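Side-chain contact in bacteriorhodopsin (Nanosalina sp., PDB 6EYU), which probably uses light absorbed by a covalently bound retinal to pump protons inward across the membrane: residues 167-172 against 209-214. Numbering follows the deposited sequence.
Sequences AGYIGI and PFFCKQ. With RET (retinal), chain D.
Tyr169 of helix 157-183 reaches across to the backbone of Phe211 on helix 198-230, where its hydroxyl donates a hydrogen bond to a peptide oxygen. Followed outward, the side chain starts with CB, whose bond from CA runs alongside rather than toward 209-214; CG stands anti to the backbone N (chi1 -173°), and this torsion carries the ring into the gap between the two helices. Ile170 CD1 sits in plane at the ring edge, by CD2. CE2 is the first ring atom to arrive, 3.1 Å from Phe211 O, which sits at the ring edge and close to its plane. CZ also lies against Phe211 O (3.3 Å), and OH completes the approach with a 2.6 Å bond to Phe211 O. The C=O...donor angle of 125° is close to that usual for a carbonyl acceptor, with OH tilted 26° out of the carbonyl plane. The same hydroxyl lies 3.6 Å from Phe211 CB and at the edge of the phenyl ring, so one oxygen meets both backbone and side chain. Beside it, Ile170 CD1 comes within 4.4 Å of Cys212 O, a looser packing contact between the residues whose CA atoms are nearest across the two segments.

The tyrosine-bound carbonyl falls within a wider pi-type turn at 210-214. Phe211 lies between retinal-pocket residues, Pro209 before it and Cys212 and Lys213 after. Cys212 CB faces RET C20 at 3.8 Å. Lys213 CB leaves its CA away from 167-172, and Lys213 NZ is covalently bonded to RET C15 at 1.3 Å. A pi-type turn carrying the retinal-linked lysine, accepting a hydrogen bond from Tyr169 of helix 157-183, belongs to the seven-helix core of this microbial rhodopsin.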
ATOM      1  N   ALA A 167       9.391 -10.691 -21.450  1.00 55.81           N
ATOM      2  CA  ALA A 167       8.416  -9.648 -21.739  1.00 55.38           C
ATOM      3  C   ALA A 167       7.322 -10.179 -22.660  1.00 57.12           C
ATOM      4  O   ALA A 167       6.137  -9.932 -22.438  1.00 62.07           O
ATOM      5  CB  ALA A 167       9.101  -8.446 -22.371  1.00 57.12           C
ATOM      6  N   GLY A 168       7.721 -10.975 -23.647  1.00 55.28           N
ATOM      7  CA  GLY A 168       6.767 -11.663 -24.509  1.00 56.29           C
ATOM      8  C   GLY A 168       5.898 -12.634 -23.732  1.00 56.72           C
ATOM      9  O   GLY A 168       4.671 -12.554 -23.775  1.00 57.05           O
ATOM     10  N   TYR A 169       6.538 -13.620 -23.115  1.00 59.91           N
ATOM     11  CA  TYR A 169       5.854 -14.555 -22.231  1.00 63.74           C
ATOM     12  C   TYR A 169       4.762 -13.859 -21.420  1.00 66.64           C
ATOM     13  O   TYR A 169       3.600 -14.262 -21.458  1.00 69.48           O
ATOM     14  CB  TYR A 169       6.865 -15.219 -21.293  1.00 66.76           C
ATOM     15  CG  TYR A 169       6.290 -16.335 -20.452  1.00 66.03           C
ATOM     16  CD1 TYR A 169       6.261 -17.639 -20.931  1.00 63.94           C
ATOM     17  CD2 TYR A 169       6.007 -16.131 -19.108  1.00 64.33           C
ATOM     18  CE1 TYR A 169       5.883 -18.691 -20.119  1.00 67.90           C
ATOM     19  CE2 TYR A 169       5.598 -17.172 -18.296  1.00 65.35           C
ATOM     20  CZ  TYR A 169       5.530 -18.449 -18.809  1.00 68.70           C
ATOM     21  OH  TYR A 169       5.113 -19.487 -18.008  1.00 65.30           O
ATOM     22  N   ILE A 170       5.147 -12.845 -20.651  1.00 70.70           N
ATOM     23  CA  ILE A 170       4.264 -12.279 -19.635  1.00 69.83           C
ATOM     24  C   ILE A 170       3.215 -11.369 -20.267  1.00 65.62           C
ATOM     25  O   ILE A 170       2.050 -11.380 -19.867  1.00 72.15           O
ATOM     26  CB  ILE A 170       5.053 -11.478 -18.580  1.00 78.05           C
ATOM     27  CG1 ILE A 170       4.726 -11.987 -17.175  1.00 87.34           C
ATOM     28  CG2 ILE A 170       4.728  -9.996 -18.684  1.00 83.56           C
ATOM     29  CD1 ILE A 170       5.194 -13.402 -16.913  1.00 89.07           C
ATOM     30  N   GLY A 171       3.606 -10.667 -21.326  1.00 58.71           N
ATOM     31  CA  GLY A 171       2.666  -9.870 -22.106  1.00 61.22           C
ATOM     32  C   GLY A 171       1.491 -10.692 -22.599  1.00 64.95           C
ATOM     33  O   GLY A 171       0.337 -10.382 -22.304  1.00 65.35           O
ATOM     34  N   ILE A 172       1.787 -11.729 -23.374  1.00 67.32           N
ATOM     35  CA  ILE A 172       0.751 -12.594 -23.928  1.00 68.48           C
ATOM     36  C   ILE A 172      -0.179 -13.102 -22.830  1.00 65.66           C
ATOM     37  O   ILE A 172      -1.401 -13.072 -22.978  1.00 73.08           O
ATOM     38  CB  ILE A 172       1.366 -13.802 -24.660  1.00 72.78           C
ATOM     39  CG1 ILE A 172       1.583 -13.471 -26.138  1.00 84.21           C
ATOM     40  CG2 ILE A 172       0.469 -15.022 -24.520  1.00 72.48           C
ATOM     41  CD1 ILE A 172       2.939 -12.868 -26.433  1.00 95.63           C
ATOM     42  N   PRO A 209      -2.453 -18.524 -13.795  1.00 62.55           N
ATOM     43  CA  PRO A 209      -1.542 -17.978 -12.794  1.00 60.77           C
ATOM     44  C   PRO A 209      -0.368 -18.900 -12.479  1.00 60.48           C
ATOM     45  O   PRO A 209       0.715 -18.422 -12.140  1.00 57.01           O
ATOM     46  CB  PRO A 209      -2.438 -17.811 -11.567  1.00 60.87           C
ATOM     47  CG  PRO A 209      -3.791 -17.556 -12.135  1.00 65.48           C
ATOM     48  CD  PRO A 209      -3.864 -18.366 -13.400  1.00 65.91           C
ATOM     49  N   PHE A 210      -0.576 -20.206 -12.605  1.00 65.50           N
ATOM     50  CA  PHE A 210       0.516 -21.162 -12.461  1.00 63.25           C
ATOM     51  C   PHE A 210       1.661 -20.802 -13.401  1.00 62.95           C
ATOM     52  O   PHE A 210       2.828 -20.829 -13.009  1.00 58.74           O
ATOM     53  CB  PHE A 210       0.032 -22.584 -12.754  1.00 65.59           C
ATOM     54  CG  PHE A 210       1.100 -23.630 -12.593  1.00 65.70           C
ATOM     55  CD1 PHE A 210       1.532 -24.007 -11.331  1.00 62.51           C
ATOM     56  CD2 PHE A 210       1.768 -24.128 -13.699  1.00 67.74           C
ATOM     57  CE1 PHE A 210       2.572 -24.903 -11.178  1.00 66.30           C
ATOM     58  CE2 PHE A 210       2.796 -25.041 -13.553  1.00 68.73           C
ATOM     59  CZ  PHE A 210       3.200 -25.429 -12.291  1.00 69.38           C
ATOM     60  N   PHE A 211       1.315 -20.374 -14.611  1.00 67.47           N
ATOM     61  CA  PHE A 211       2.316 -20.091 -15.631  1.00 63.33           C
ATOM     62  C   PHE A 211       2.914 -18.698 -15.449  1.00 61.95           C
ATOM     63  O   PHE A 211       4.041 -18.440 -15.875  1.00 65.86           O
ATOM     64  CB  PHE A 211       1.707 -20.224 -17.029  1.00 64.25           C
ATOM     65  CG  PHE A 211       1.640 -21.640 -17.527  1.00 64.76           C
ATOM     66  CD1 PHE A 211       2.761 -22.246 -18.073  1.00 66.52           C
ATOM     67  CD2 PHE A 211       0.516 -22.415 -17.293  1.00 65.75           C
ATOM     68  CE1 PHE A 211       2.741 -23.582 -18.428  1.00 64.30           C
ATOM     69  CE2 PHE A 211       0.483 -23.746 -17.665  1.00 67.71           C
ATOM     70  CZ  PHE A 211       1.598 -24.331 -18.231  1.00 66.89           C
ATOM     71  N   CYS A 212       2.205 -17.836 -14.726  1.00 61.52           N
ATOM     72  CA  CYS A 212       2.613 -16.438 -14.592  1.00 65.18           C
ATOM     73  C   CYS A 212       3.358 -16.191 -13.280  1.00 68.67           C
ATOM     74  O   CYS A 212       3.923 -15.119 -13.070  1.00 64.77           O
ATOM     75  CB  CYS A 212       1.396 -15.516 -14.676  1.00 65.46           C
ATOM     76  SG  CYS A 212       0.509 -15.600 -16.249  1.00 73.81           S
ATOM     77  N   LYS A 213       3.309 -17.170 -12.383  1.00 67.75           N
ATOM     78  CA  LYS A 213       3.945 -17.056 -11.074  1.00 63.64           C
ATOM     79  C   LYS A 213       4.943 -18.202 -10.863  1.00 60.02           C
ATOM     80  O   LYS A 213       6.155 -17.993 -10.898  1.00 53.89           O
ATOM     81  CB  LYS A 213       2.880 -17.064  -9.975  1.00 66.86           C
ATOM     82  CG  LYS A 213       1.984 -15.828 -10.094  1.00 69.05           C
ATOM     83  CD  LYS A 213       0.911 -15.802  -9.004  1.00 63.07           C
ATOM     84  CE  LYS A 213       0.049 -14.542  -9.121  1.00 67.20           C
ATOM     85  NZ  LYS A 213      -0.993 -14.749 -10.137  1.00 69.47           N
ATOM     86  N   GLN A 214       4.426 -19.409 -10.653  1.00 61.41           N
ATOM     87  CA  GLN A 214       5.271 -20.558 -10.343  1.00 65.69           C
ATOM     88  C   GLN A 214       6.308 -20.775 -11.440  1.00 63.07           C
ATOM     89  O   GLN A 214       7.512 -20.749 -11.185  1.00 63.20           O
ATOM     90  CB  GLN A 214       4.420 -21.819 -10.175  1.00 67.70           C
ATOM     91  CG  GLN A 214       3.928 -22.050  -8.755  1.00 72.30           C
ATOM     92  CD  GLN A 214       2.462 -21.702  -8.582  1.00 76.23           C
ATOM     93  OE1 GLN A 214       1.688 -22.484  -8.032  1.00 82.62           O
ATOM     94  NE2 GLN A 214       2.081 -20.510  -9.026  1.00 71.39           N
TER
HETATM   95  C1  RET D 301      -8.891  -7.602 -14.761  1.00 64.32           C
HETATM   96  C2  RET D 301     -10.015  -6.578 -14.576  1.00 66.50           C
HETATM   97  C3  RET D 301     -10.614  -6.151 -15.915  1.00 67.46           C
HETATM   98  C4  RET D 301      -9.576  -5.403 -16.744  1.00 67.24           C
HETATM   99  C5  RET D 301      -8.231  -6.131 -16.710  1.00 63.55           C
HETATM  100  C6  RET D 301      -7.909  -7.131 -15.843  1.00 66.60           C
HETATM  101  C7  RET D 301      -6.609  -7.767 -15.945  1.00 64.69           C
HETATM  102  C8  RET D 301      -6.233  -8.737 -15.066  1.00 65.36           C
HETATM  103  C9  RET D 301      -4.897  -9.271 -15.130  1.00 63.83           C
HETATM  104  C10 RET D 301      -4.494 -10.294 -14.276  1.00 62.39           C
HETATM  105  C11 RET D 301      -3.238 -10.938 -14.310  1.00 61.23           C
HETATM  106  C12 RET D 301      -3.132 -11.852 -13.267  1.00 57.15           C
HETATM  107  C13 RET D 301      -1.971 -12.578 -12.920  1.00 60.26           C
HETATM  108  C14 RET D 301      -1.991 -13.459 -11.831  1.00 65.50           C
HETATM  109  C15 RET D 301      -0.901 -14.154 -11.314  1.00 68.99           C
HETATM  110  C16 RET D 301      -8.109  -7.754 -13.456  1.00 67.08           C
HETATM  111  C17 RET D 301      -9.470  -8.952 -15.188  1.00 61.41           C
HETATM  112  C18 RET D 301      -7.181  -5.720 -17.744  1.00 59.91           C
HETATM  113  C19 RET D 301      -3.921  -8.737 -16.180  1.00 67.31           C
HETATM  114  C20 RET D 301      -0.698 -12.422 -13.754  1.00 58.25           C